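Local structure of 1-deoxy-D-xylulose 5-phosphate reductoisomerase (Zymomonas mobilis, 1R0K) at residues E88-G93 with T110-R115; I171-S176 with L220-A225; P179-S184 with I238-Q243. The protein catalyses the NADPH-dependent rearrangement and reduction of 1-deoxy-D-xylulose 5-phosphate to 2-C-methyl-D-erythritol 4-phosphate, a step of isoprenoid biosynthesis that requires a divalent metal ion. All blocks are in the same frame, centred on the assembly; numbering follows the deposited sequence.

Contact 1: E88-G93 with T110-R115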
ATOM      1  N   GLU B  88      -9.144 -17.295  32.478  1.00 15.42           N
ATOM      2  CA  GLU B  88      -8.010 -18.142  32.823  1.00 17.18           C
ATOM      3  C   GLU B  88      -7.338 -18.686  31.570  1.00 15.61           C
ATOM      4  O   GLU B  88      -6.112 -18.709  31.478  1.00 16.17           O
ATOM      5  CB  GLU B  88      -8.457 -19.288  33.731  1.00 20.13           C
ATOM      6  CG  GLU B  88      -8.908 -18.820  35.108  1.00 26.41           C
ATOM      7  CD  GLU B  88      -9.465 -19.945  35.958  1.00 31.30           C
ATOM      8  OE1 GLU B  88      -8.756 -20.957  36.152  1.00 32.65           O
ATOM      9  OE2 GLU B  88     -10.614 -19.816  36.434  1.00 33.58           O
ATOM     10  N   ALA B  89      -8.137 -19.118  30.598  1.00 15.90           N
ATOM     11  CA  ALA B  89      -7.574 -19.631  29.354  1.00 15.23           C
ATOM     12  C   ALA B  89      -6.715 -18.551  28.697  1.00 15.36           C
ATOM     13  O   ALA B  89      -5.625 -18.827  28.194  1.00 15.55           O
ATOM     14  CB  ALA B  89      -8.688 -20.055  28.405  1.00 15.30           C
ATOM     15  N   ALA B  90      -7.212 -17.317  28.719  1.00 14.44           N
ATOM     16  CA  ALA B  90      -6.513 -16.186  28.122  1.00 13.61           C
ATOM     17  C   ALA B  90      -5.216 -15.858  28.854  1.00 13.32           C
ATOM     18  O   ALA B  90      -4.357 -15.147  28.330  1.00 11.52           O
ATOM     19  CB  ALA B  90      -7.428 -14.957  28.109  1.00 12.18           C
ATOM     20  N   MET B  91      -5.079 -16.380  30.067  1.00 15.11           N
ATOM     21  CA  MET B  91      -3.895 -16.130  30.876  1.00 15.76           C
ATOM     22  C   MET B  91      -2.942 -17.320  30.896  1.00 17.24           C
ATOM     23  O   MET B  91      -1.966 -17.316  31.638  1.00 15.94           O
ATOM     24  CB  MET B  91      -4.314 -15.787  32.310  1.00 18.03           C
ATOM     25  CG  MET B  91      -5.086 -14.485  32.435  1.00 17.75           C
ATOM     26  SD  MET B  91      -5.700 -14.210  34.112  1.00 22.61           S
ATOM     27  CE  MET B  91      -4.207 -13.678  34.937  1.00 19.37           C
ATOM     28  N   MET B  92      -3.217 -18.336  30.080  1.00 17.56           N
ATOM     29  CA  MET B  92      -2.360 -19.515  30.054  1.00 17.24           C
ATOM     30  C   MET B  92      -0.968 -19.268  29.468  1.00 18.34           C
ATOM     31  O   MET B  92      -0.104 -20.142  29.528  1.00 20.14           O
ATOM     32  CB  MET B  92      -3.067 -20.666  29.331  1.00 18.76           C
ATOM     33  CG  MET B  92      -4.234 -21.237  30.134  1.00 17.86           C
ATOM     34  SD  MET B  92      -5.023 -22.657  29.362  1.00 18.08           S
ATOM     35  CE  MET B  92      -3.824 -23.964  29.764  1.00 20.11           C
ATOM     36  N   GLY B  93      -0.750 -18.085  28.899  1.00 17.03           N
ATOM     37  CA  GLY B  93       0.568 -17.754  28.379  1.00 17.41           C
ATOM     38  C   GLY B  93       0.887 -17.839  26.895  1.00 15.63           C
ATOM     39  O   GLY B  93       2.056 -17.741  26.519  1.00 15.91           O
ATOM     40  N   THR B 110     -10.154 -10.631  26.814  1.00 12.17           N
ATOM     41  CA  THR B 110      -9.344  -9.830  25.902  1.00 10.87           C
ATOM     42  C   THR B 110      -8.356  -8.983  26.696  1.00 11.49           C
ATOM     43  O   THR B 110      -7.164  -8.952  26.392  1.00 11.28           O
ATOM     44  CB  THR B 110     -10.240  -8.925  25.027  1.00 11.71           C
ATOM     45  OG1 THR B 110     -11.096  -9.747  24.221  1.00  8.83           O
ATOM     46  CG2 THR B 110      -9.401  -8.047  24.115  1.00 10.47           C
ATOM     47  N   LEU B 111      -8.848  -8.305  27.727  1.00 12.22           N
ATOM     48  CA  LEU B 111      -7.975  -7.479  28.548  1.00 11.86           C
ATOM     49  C   LEU B 111      -6.928  -8.346  29.235  1.00 12.66           C
ATOM     50  O   LEU B 111      -5.757  -7.973  29.311  1.00 12.78           O
ATOM     51  CB  LEU B 111      -8.779  -6.721  29.600  1.00 11.45           C
ATOM     52  CG  LEU B 111      -7.940  -5.869  30.559  1.00 13.55           C
ATOM     53  CD1 LEU B 111      -6.975  -4.999  29.774  1.00 14.04           C
ATOM     54  CD2 LEU B 111      -8.862  -5.016  31.419  1.00 12.12           C
ATOM     55  N   ALA B 112      -7.353  -9.500  29.743  1.00 11.87           N
ATOM     56  CA  ALA B 112      -6.429 -10.409  30.412  1.00 13.23           C
ATOM     57  C   ALA B 112      -5.282 -10.791  29.478  1.00 13.52           C
ATOM     58  O   ALA B 112      -4.115 -10.745  29.869  1.00 14.23           O
ATOM     59  CB  ALA B 112      -7.163 -11.664  30.883  1.00 13.77           C
ATOM     60  N   ALA B 113      -5.614 -11.169  28.245  1.00 12.32           N
ATOM     61  CA  ALA B 113      -4.606 -11.541  27.255  1.00 12.42           C
ATOM     62  C   ALA B 113      -3.667 -10.361  26.980  1.00 12.45           C
ATOM     63  O   ALA B 113      -2.446 -10.519  26.919  1.00 11.72           O
ATOM     64  CB  ALA B 113      -5.285 -11.974  25.959  1.00 12.56           C
ATOM     65  N   ILE B 114      -4.241  -9.174  26.806  1.00  9.65           N
ATOM     66  CA  ILE B 114      -3.430  -7.993  26.554  1.00  9.98           C
ATOM     67  C   ILE B 114      -2.447  -7.749  27.700  1.00 11.02           C
ATOM     68  O   ILE B 114      -1.282  -7.441  27.469  1.00  9.76           O
ATOM     69  CB  ILE B 114      -4.314  -6.744  26.362  1.00 10.70           C
ATOM     70  CG1 ILE B 114      -5.015  -6.822  25.003  1.00  9.75           C
ATOM     71  CG2 ILE B 114      -3.469  -5.481  26.467  1.00 12.59           C
ATOM     72  CD1 ILE B 114      -6.001  -5.704  24.750  1.00 10.61           C
ATOM     73  N   ARG B 115      -2.917  -7.908  28.935  1.00 11.58           N
ATOM     74  CA  ARG B 115      -2.072  -7.693  30.105  1.00 12.82           C
ATOM     75  C   ARG B 115      -0.883  -8.652  30.204  1.00 14.69           C
ATOM     76  O   ARG B 115       0.090  -8.361  30.903  1.00 13.57           O
ATOM     77  CB  ARG B 115      -2.922  -7.748  31.379  1.00 14.41           C
ATOM     78  CG  ARG B 115      -3.744  -6.474  31.601  1.00 15.00           C
ATOM     79  CD  ARG B 115      -4.716  -6.601  32.762  1.00 20.04           C
ATOM     80  NE  ARG B 115      -5.270  -5.303  33.143  1.00 22.12           N
ATOM     81  CZ  ARG B 115      -6.265  -5.135  34.010  1.00 25.38           C
ATOM     82  NH1 ARG B 115      -6.828  -6.185  34.596  1.00 23.46           N
ATOM     83  NH2 ARG B 115      -6.697  -3.913  34.299  1.00 27.22           N
TER
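M91 N, following A90, donates to E88 O at 2.9 Å, an i to i-3 bond that M92 N repeats onto A89 O. A90 and M91, in this turn, meet the helix formed by T110-R115. No hydrogen bond crosses between the two segments; the meeting is of small apolar groups, the methyl of A90 facing those of A112 and A113. From A90 CB, both A112 CB and A113 CB are 4.3 Å away. Because nothing larger than a methyl intervenes here, the backbones come close, and A90 CA lies 5.1 Å from A113 CA. The carbonyl of A90 joins in, its O atom resting 3.8 Å from A113 CA. M91 brings a longer arm. Its CG stands anti to the carbonyl carbon (chi1 -65°) and meets the methyl of A112, with CG to CB at 3.8 Å, while its side chain also touches K116, next after R115. The pair belongs to the N-terminal Rossmann-type domain, whose core is a seven-stranded parallel sheet. Beneath the first helix, A89 packs on strands 31-38 and 56-59; past the second, L111 and I114 lean on A138 of helix 132-142, so helix 107-115 sits between helices 83-90 and 132-142.

Contact 2: I171-S176 with L220-A225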
ATOM      1  N   ILE B 171      -6.065   9.236   6.982  1.00 11.89           N
ATOM      2  CA  ILE B 171      -6.363   7.810   6.937  1.00 12.18           C
ATOM      3  C   ILE B 171      -7.748   7.738   6.301  1.00 11.84           C
ATOM      4  O   ILE B 171      -8.696   8.376   6.767  1.00 13.08           O
ATOM      5  CB  ILE B 171      -6.409   7.169   8.345  1.00 13.00           C
ATOM      6  CG1 ILE B 171      -4.989   7.039   8.902  1.00 13.84           C
ATOM      7  CG2 ILE B 171      -7.099   5.807   8.280  1.00 10.43           C
ATOM      8  CD1 ILE B 171      -4.910   6.341  10.251  1.00 15.56           C
ATOM      9  N   ILE B 172      -7.850   6.972   5.224  1.00  9.67           N
ATOM     10  CA  ILE B 172      -9.105   6.831   4.509  1.00  9.02           C
ATOM     11  C   ILE B 172      -9.720   5.473   4.797  1.00  8.79           C
ATOM     12  O   ILE B 172      -9.171   4.443   4.420  1.00  8.98           O
ATOM     13  CB  ILE B 172      -8.892   6.952   2.994  1.00  8.98           C
ATOM     14  CG1 ILE B 172      -8.137   8.242   2.675  1.00 11.51           C
ATOM     15  CG2 ILE B 172     -10.237   6.918   2.273  1.00  9.53           C
ATOM     16  CD1 ILE B 172      -7.702   8.336   1.228  1.00  8.37           C
ATOM     17  N   ILE B 173     -10.848   5.477   5.494  1.00  9.38           N
ATOM     18  CA  ILE B 173     -11.537   4.239   5.789  1.00 10.08           C
ATOM     19  C   ILE B 173     -12.531   4.050   4.652  1.00  9.50           C
ATOM     20  O   ILE B 173     -13.456   4.842   4.486  1.00  9.54           O
ATOM     21  CB  ILE B 173     -12.303   4.313   7.121  1.00  9.57           C
ATOM     22  CG1 ILE B 173     -11.347   4.680   8.254  1.00  9.57           C
ATOM     23  CG2 ILE B 173     -12.977   2.977   7.405  1.00 10.70           C
ATOM     24  CD1 ILE B 173     -12.037   4.851   9.593  1.00  7.63           C
ATOM     25  N   THR B 174     -12.319   3.021   3.844  1.00 11.19           N
ATOM     26  CA  THR B 174     -13.231   2.759   2.741  1.00 10.26           C
ATOM     27  C   THR B 174     -14.499   2.125   3.291  1.00 10.95           C
ATOM     28  O   THR B 174     -14.469   1.452   4.322  1.00 10.72           O
ATOM     29  CB  THR B 174     -12.588   1.846   1.690  1.00  9.70           C
ATOM     30  OG1 THR B 174     -11.999   0.708   2.333  1.00 10.44           O
ATOM     31  CG2 THR B 174     -11.520   2.617   0.919  1.00  9.76           C
ATOM     32  N   ALA B 175     -15.615   2.356   2.603  1.00  9.39           N
ATOM     33  CA  ALA B 175     -16.905   1.839   3.032  1.00  9.55           C
ATOM     34  C   ALA B 175     -17.719   1.432   1.818  1.00  9.94           C
ATOM     35  O   ALA B 175     -17.784   2.178   0.844  1.00  9.65           O
ATOM     36  CB  ALA B 175     -17.666   2.914   3.819  1.00  8.54           C
ATOM     37  N   SER B 176     -18.334   0.255   1.875  1.00 10.54           N
ATOM     38  CA  SER B 176     -19.152  -0.220   0.768  1.00 11.92           C
ATOM     39  C   SER B 176     -20.333   0.721   0.601  1.00 12.57           C
ATOM     40  O   SER B 176     -20.816   0.935  -0.508  1.00 14.30           O
ATOM     41  CB  SER B 176     -19.687  -1.625   1.053  1.00 12.35           C
ATOM     42  OG  SER B 176     -20.626  -1.590   2.116  1.00 12.73           O
ATOM     43  N   LEU B 220     -18.597   2.773  14.090  1.00 14.57           N
ATOM     44  CA  LEU B 220     -17.887   2.027  15.123  1.00 16.12           C
ATOM     45  C   LEU B 220     -16.457   1.749  14.674  1.00 16.11           C
ATOM     46  O   LEU B 220     -15.523   1.774  15.477  1.00 17.83           O
ATOM     47  CB  LEU B 220     -18.621   0.720  15.424  1.00 16.80           C
ATOM     48  CG  LEU B 220     -20.073   0.921  15.872  1.00 18.99           C
ATOM     49  CD1 LEU B 220     -20.750  -0.423  16.050  1.00 19.82           C
ATOM     50  CD2 LEU B 220     -20.103   1.711  17.167  1.00 18.60           C
ATOM     51  N   GLU B 221     -16.290   1.484  13.384  1.00 15.04           N
ATOM     52  CA  GLU B 221     -14.968   1.232  12.833  1.00 13.61           C
ATOM     53  C   GLU B 221     -14.098   2.476  12.977  1.00 12.25           C
ATOM     54  O   GLU B 221     -12.903   2.382  13.238  1.00 12.07           O
ATOM     55  CB  GLU B 221     -15.081   0.832  11.359  1.00 13.20           C
ATOM     56  CG  GLU B 221     -15.473  -0.618  11.172  1.00 12.26           C
ATOM     57  CD  GLU B 221     -15.775  -0.960   9.730  1.00 13.84           C
ATOM     58  OE1 GLU B 221     -15.158  -0.354   8.835  1.00 10.77           O
ATOM     59  OE2 GLU B 221     -16.621  -1.850   9.496  1.00 16.93           O
ATOM     60  N   LEU B 222     -14.705   3.644  12.808  1.00 11.37           N
ATOM     61  CA  LEU B 222     -13.979   4.898  12.934  1.00 10.80           C
ATOM     62  C   LEU B 222     -13.487   5.059  14.365  1.00 12.42           C
ATOM     63  O   LEU B 222     -12.355   5.484  14.608  1.00 11.34           O
ATOM     64  CB  LEU B 222     -14.893   6.069  12.580  1.00 13.63           C
ATOM     65  CG  LEU B 222     -14.316   7.461  12.811  1.00 14.49           C
ATOM     66  CD1 LEU B 222     -13.073   7.664  11.958  1.00 14.17           C
ATOM     67  CD2 LEU B 222     -15.376   8.500  12.470  1.00 15.59           C
ATOM     68  N   ILE B 223     -14.352   4.723  15.314  1.00 11.01           N
ATOM     69  CA  ILE B 223     -14.002   4.840  16.715  1.00 12.45           C
ATOM     70  C   ILE B 223     -12.836   3.914  17.021  1.00 11.99           C
ATOM     71  O   ILE B 223     -11.858   4.324  17.637  1.00 12.99           O
ATOM     72  CB  ILE B 223     -15.208   4.501  17.612  1.00 14.26           C
ATOM     73  CG1 ILE B 223     -16.280   5.582  17.444  1.00 15.68           C
ATOM     74  CG2 ILE B 223     -14.774   4.403  19.072  1.00 13.92           C
ATOM     75  CD1 ILE B 223     -17.565   5.295  18.183  1.00 16.51           C
ATOM     76  N   GLU B 224     -12.932   2.670  16.566  1.00 11.63           N
ATOM     77  CA  GLU B 224     -11.866   1.700  16.787  1.00 12.78           C
ATOM     78  C   GLU B 224     -10.558   2.172  16.170  1.00 12.07           C
ATOM     79  O   GLU B 224      -9.496   2.051  16.784  1.00 10.81           O
ATOM     80  CB  GLU B 224     -12.228   0.358  16.164  1.00 14.34           C
ATOM     81  CG  GLU B 224     -13.424  -0.330  16.768  1.00 19.73           C
ATOM     82  CD  GLU B 224     -13.739  -1.625  16.044  1.00 26.74           C
ATOM     83  OE1 GLU B 224     -14.447  -1.572  15.011  1.00 30.10           O
ATOM     84  OE2 GLU B 224     -13.256  -2.687  16.497  1.00 25.94           O
ATOM     85  N   ALA B 225     -10.640   2.694  14.947  1.00 10.64           N
ATOM     86  CA  ALA B 225      -9.457   3.177  14.238  1.00 11.33           C
ATOM     87  C   ALA B 225      -8.794   4.312  15.002  1.00 12.19           C
ATOM     88  O   ALA B 225      -7.565   4.410  15.064  1.00 10.90           O
ATOM     89  CB  ALA B 225      -9.841   3.646  12.842  1.00 10.59           C
TER
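A beta-alpha-beta crossover brings I173 against E221, L222 and A225: strand 168-175 and strand 236-240 are parallel neighbours in a four-stranded mixed sheet, and helix 216-229, the last helix of the connection between them, packs back on the first strand. The helix runs nearly antiparallel to that strand, at 153° between their directions, with the two short axes 10.2 Å apart at closest approach. I173 makes the contact from the strand side. Its CG1 lies anti to the carbonyl carbon and the chain is extended at chi2 (177°), which carries CD1 up to the helix surface. There the I173 and L222 side chains cross at about a right angle, I173 CD1 touching L222 CD1 at 3.8 Å. The same methyl rests 3.9 Å from L222 CA, and A225 CB closes on I173 CD1 at 4.1 Å. F236, on the neighbouring strand, packs on both L222 and A225 and continues this apolar patch. One turn before A225 on the helix, the character changes to that of the active site, for E221 is predicted to bind both a manganese ion and the substrate. Its carboxylate makes a salt bridge with K218 and lies close to that of E152, another predicted metal ligand; such a cluster of acidic groups is consistent with a cation site. K218 NZ also bonds T174 O, tying helix to strand. I173 borders this polar corner with its other branch, CG2 lying 4.2 Å from E221 OE1.

Contact 3: P179-S184 with I238-Q243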
ATOM      1  N   PRO B 179     -26.307  -1.662   1.885  1.00 15.26           N
ATOM      2  CA  PRO B 179     -27.358  -1.942   0.903  1.00 16.36           C
ATOM      3  C   PRO B 179     -28.189  -0.724   0.484  1.00 16.25           C
ATOM      4  O   PRO B 179     -28.824  -0.744  -0.569  1.00 18.03           O
ATOM      5  CB  PRO B 179     -28.196  -3.013   1.601  1.00 16.66           C
ATOM      6  CG  PRO B 179     -28.075  -2.638   3.039  1.00 16.67           C
ATOM      7  CD  PRO B 179     -26.598  -2.327   3.168  1.00 16.77           C
ATOM      8  N   PHE B 180     -28.172   0.334   1.287  1.00 15.73           N
ATOM      9  CA  PHE B 180     -28.951   1.528   0.958  1.00 16.40           C
ATOM     10  C   PHE B 180     -28.099   2.714   0.546  1.00 16.33           C
ATOM     11  O   PHE B 180     -28.500   3.867   0.711  1.00 18.33           O
ATOM     12  CB  PHE B 180     -29.840   1.910   2.141  1.00 15.47           C
ATOM     13  CG  PHE B 180     -30.769   0.814   2.558  1.00 16.57           C
ATOM     14  CD1 PHE B 180     -31.571   0.179   1.617  1.00 16.10           C
ATOM     15  CD2 PHE B 180     -30.825   0.392   3.877  1.00 18.64           C
ATOM     16  CE1 PHE B 180     -32.416  -0.866   1.980  1.00 16.49           C
ATOM     17  CE2 PHE B 180     -31.668  -0.654   4.251  1.00 21.10           C
ATOM     18  CZ  PHE B 180     -32.464  -1.285   3.298  1.00 19.65           C
ATOM     19  N   ARG B 181     -26.929   2.419  -0.009  1.00 13.33           N
ATOM     20  CA  ARG B 181     -26.000   3.451  -0.454  1.00 14.73           C
ATOM     21  C   ARG B 181     -26.644   4.505  -1.352  1.00 15.46           C
ATOM     22  O   ARG B 181     -26.301   5.683  -1.276  1.00 17.17           O
ATOM     23  CB  ARG B 181     -24.822   2.810  -1.204  1.00 13.02           C
ATOM     24  CG  ARG B 181     -23.857   3.817  -1.843  1.00 13.56           C
ATOM     25  CD  ARG B 181     -22.696   3.106  -2.539  1.00 12.53           C
ATOM     26  NE  ARG B 181     -23.148   2.194  -3.591  1.00 14.70           N
ATOM     27  CZ  ARG B 181     -23.357   2.539  -4.858  1.00 15.83           C
ATOM     28  NH1 ARG B 181     -23.158   3.790  -5.260  1.00 14.27           N
ATOM     29  NH2 ARG B 181     -23.757   1.624  -5.733  1.00 14.17           N
ATOM     30  N   THR B 182     -27.568   4.088  -2.207  1.00 16.64           N
ATOM     31  CA  THR B 182     -28.211   5.032  -3.118  1.00 19.29           C
ATOM     32  C   THR B 182     -29.676   5.301  -2.790  1.00 19.07           C
ATOM     33  O   THR B 182     -30.395   5.905  -3.590  1.00 23.04           O
ATOM     34  CB  THR B 182     -28.136   4.528  -4.566  1.00 18.66           C
ATOM     35  OG1 THR B 182     -28.903   3.325  -4.688  1.00 22.28           O
ATOM     36  CG2 THR B 182     -26.696   4.249  -4.957  1.00 21.17           C
ATOM     37  N   THR B 183     -30.106   4.855  -1.615  1.00 18.79           N
ATOM     38  CA  THR B 183     -31.489   5.018  -1.159  1.00 16.49           C
ATOM     39  C   THR B 183     -31.681   6.348  -0.435  1.00 17.27           C
ATOM     40  O   THR B 183     -30.856   6.742   0.389  1.00 16.80           O
ATOM     41  CB  THR B 183     -31.882   3.885  -0.188  1.00 16.27           C
ATOM     42  OG1 THR B 183     -31.615   2.618  -0.800  1.00 14.00           O
ATOM     43  CG2 THR B 183     -33.358   3.978   0.182  1.00 14.09           C
ATOM     44  N   SER B 184     -32.777   7.034  -0.741  1.00 17.52           N
ATOM     45  CA  SER B 184     -33.083   8.320  -0.120  1.00 17.44           C
ATOM     46  C   SER B 184     -33.565   8.134   1.313  1.00 18.61           C
ATOM     47  O   SER B 184     -34.012   7.051   1.692  1.00 16.85           O
ATOM     48  CB  SER B 184     -34.183   9.034  -0.904  1.00 19.19           C
ATOM     49  OG  SER B 184     -35.420   8.358  -0.740  1.00 20.13           O
ATOM     50  N   ILE B 238     -13.913   9.057   5.501  1.00 11.35           N
ATOM     51  CA  ILE B 238     -14.631   7.854   5.126  1.00 12.09           C
ATOM     52  C   ILE B 238     -14.879   8.024   3.636  1.00 12.83           C
ATOM     53  O   ILE B 238     -15.328   9.082   3.192  1.00 12.34           O
ATOM     54  CB  ILE B 238     -15.970   7.723   5.877  1.00 14.57           C
ATOM     55  CG1 ILE B 238     -15.702   7.572   7.377  1.00 14.08           C
ATOM     56  CG2 ILE B 238     -16.762   6.524   5.340  1.00 12.15           C
ATOM     57  CD1 ILE B 238     -16.966   7.540   8.219  1.00 16.52           C
ATOM     58  N   LEU B 239     -14.542   7.002   2.861  1.00 10.74           N
ATOM     59  CA  LEU B 239     -14.727   7.054   1.419  1.00 10.97           C
ATOM     60  C   LEU B 239     -15.584   5.879   0.976  1.00 11.56           C
ATOM     61  O   LEU B 239     -15.222   4.724   1.202  1.00 14.25           O
ATOM     62  CB  LEU B 239     -13.363   7.010   0.706  1.00 10.00           C
ATOM     63  CG  LEU B 239     -13.353   6.940  -0.829  1.00 13.13           C
ATOM     64  CD1 LEU B 239     -13.936   8.213  -1.425  1.00 11.97           C
ATOM     65  CD2 LEU B 239     -11.928   6.733  -1.328  1.00 13.62           C
ATOM     66  N   VAL B 240     -16.727   6.171   0.359  1.00 11.18           N
ATOM     67  CA  VAL B 240     -17.604   5.110  -0.116  1.00 13.38           C
ATOM     68  C   VAL B 240     -16.988   4.514  -1.378  1.00 13.54           C
ATOM     69  O   VAL B 240     -16.639   5.227  -2.317  1.00 14.14           O
ATOM     70  CB  VAL B 240     -19.030   5.634  -0.402  1.00 13.05           C
ATOM     71  CG1 VAL B 240     -19.878   4.532  -1.020  1.00 12.02           C
ATOM     72  CG2 VAL B 240     -19.672   6.115   0.908  1.00 13.54           C
ATOM     73  N   HIS B 241     -16.849   3.196  -1.368  1.00 13.97           N
ATOM     74  CA  HIS B 241     -16.241   2.436  -2.453  1.00 13.28           C
ATOM     75  C   HIS B 241     -17.028   1.123  -2.496  1.00 12.23           C
ATOM     76  O   HIS B 241     -16.718   0.173  -1.784  1.00 11.73           O
ATOM     77  CB  HIS B 241     -14.754   2.230  -2.101  1.00 12.86           C
ATOM     78  CG  HIS B 241     -14.053   1.199  -2.927  1.00 12.53           C
ATOM     79  ND1 HIS B 241     -14.117   1.172  -4.303  1.00 11.78           N
ATOM     80  CD2 HIS B 241     -13.259   0.165  -2.565  1.00  9.88           C
ATOM     81  CE1 HIS B 241     -13.392   0.162  -4.754  1.00 11.90           C
ATOM     82  NE2 HIS B 241     -12.861  -0.464  -3.719  1.00 13.11           N
ATOM     83  N   PRO B 242     -18.073   1.064  -3.341  1.00 12.28           N
ATOM     84  CA  PRO B 242     -18.935  -0.117  -3.482  1.00 12.83           C
ATOM     85  C   PRO B 242     -18.260  -1.487  -3.566  1.00 12.44           C
ATOM     86  O   PRO B 242     -18.626  -2.403  -2.831  1.00 12.27           O
ATOM     87  CB  PRO B 242     -19.754   0.202  -4.730  1.00 12.13           C
ATOM     88  CG  PRO B 242     -19.868   1.706  -4.677  1.00 11.73           C
ATOM     89  CD  PRO B 242     -18.445   2.099  -4.323  1.00 10.30           C
ATOM     90  N   GLN B 243     -17.282  -1.630  -4.456  1.00 12.47           N
ATOM     91  CA  GLN B 243     -16.599  -2.914  -4.637  1.00 12.71           C
ATOM     92  C   GLN B 243     -15.895  -3.444  -3.392  1.00 12.26           C
ATOM     93  O   GLN B 243     -15.693  -4.650  -3.253  1.00 12.73           O
ATOM     94  CB  GLN B 243     -15.581  -2.818  -5.778  1.00 12.38           C
ATOM     95  CG  GLN B 243     -16.170  -2.576  -7.170  1.00 15.98           C
ATOM     96  CD  GLN B 243     -16.696  -1.166  -7.355  1.00 15.43           C
ATOM     97  OE1 GLN B 243     -16.250  -0.232  -6.693  1.00 16.00           O
ATOM     98  NE2 GLN B 243     -17.629  -1.004  -8.279  1.00 13.49           N
TER
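V240, the last residue of strand 236-240, is the first of its segment to meet R181. Its CG1 is anti to the backbone N (chi1 175°) and presses on the aliphatic part of the arginine, at 3.5 Å from R181 CD. Past H241, which points away from the loop, P242 swings back toward R181. The two side chains cross at about a right angle, and P242 CG sits over one face of the guanidinium, offset toward the rim, 3.5 Å from R181 NE and 3.6 Å from R181 CZ. On the opposite face lies T182 CG2, so the flat group is sandwiched between a ring carbon and a methyl. R181 reaches this slot through an extended start and a bend at chi3 (59°), which turns one face of the guanidinium to P242. Its polar end is held by a salt bridge from NH1 to E298, whose backbone in turn pairs with V240. R181 itself rides on a type I turn from F180 to T183, closed by T183 N to F180 O at 3.0 Å. Strand 236-240 runs parallel to strand 168-175 in the four-stranded mixed sheet, while segment 179-184 leads from that neighbouring strand into helix 185-188, with P179 and F180 packed on helix 206-214.

Contacts 2 and 3 share one sheet and touch directly, their centres 14 Å apart. Their strands are parallel neighbours, joined by probable hydrogen bonds from A175 N to L239 O at 2.8 Å and from H241 N to A175 O at 2.6 Å. Just beyond, S176, predicted to bind substrate, has its side chain about 6 Å from that of P242, so contact 3 probably borders the predicted substrate site that includes E221. Contact 1 belongs to the nucleotide-binding domain across the chain's centre, its centre 27 Å from that of contact 2 and 38 Å from that of contact 3; A113 lies about 10 Å, side chain to side chain, from N124, predicted to bind NADPH.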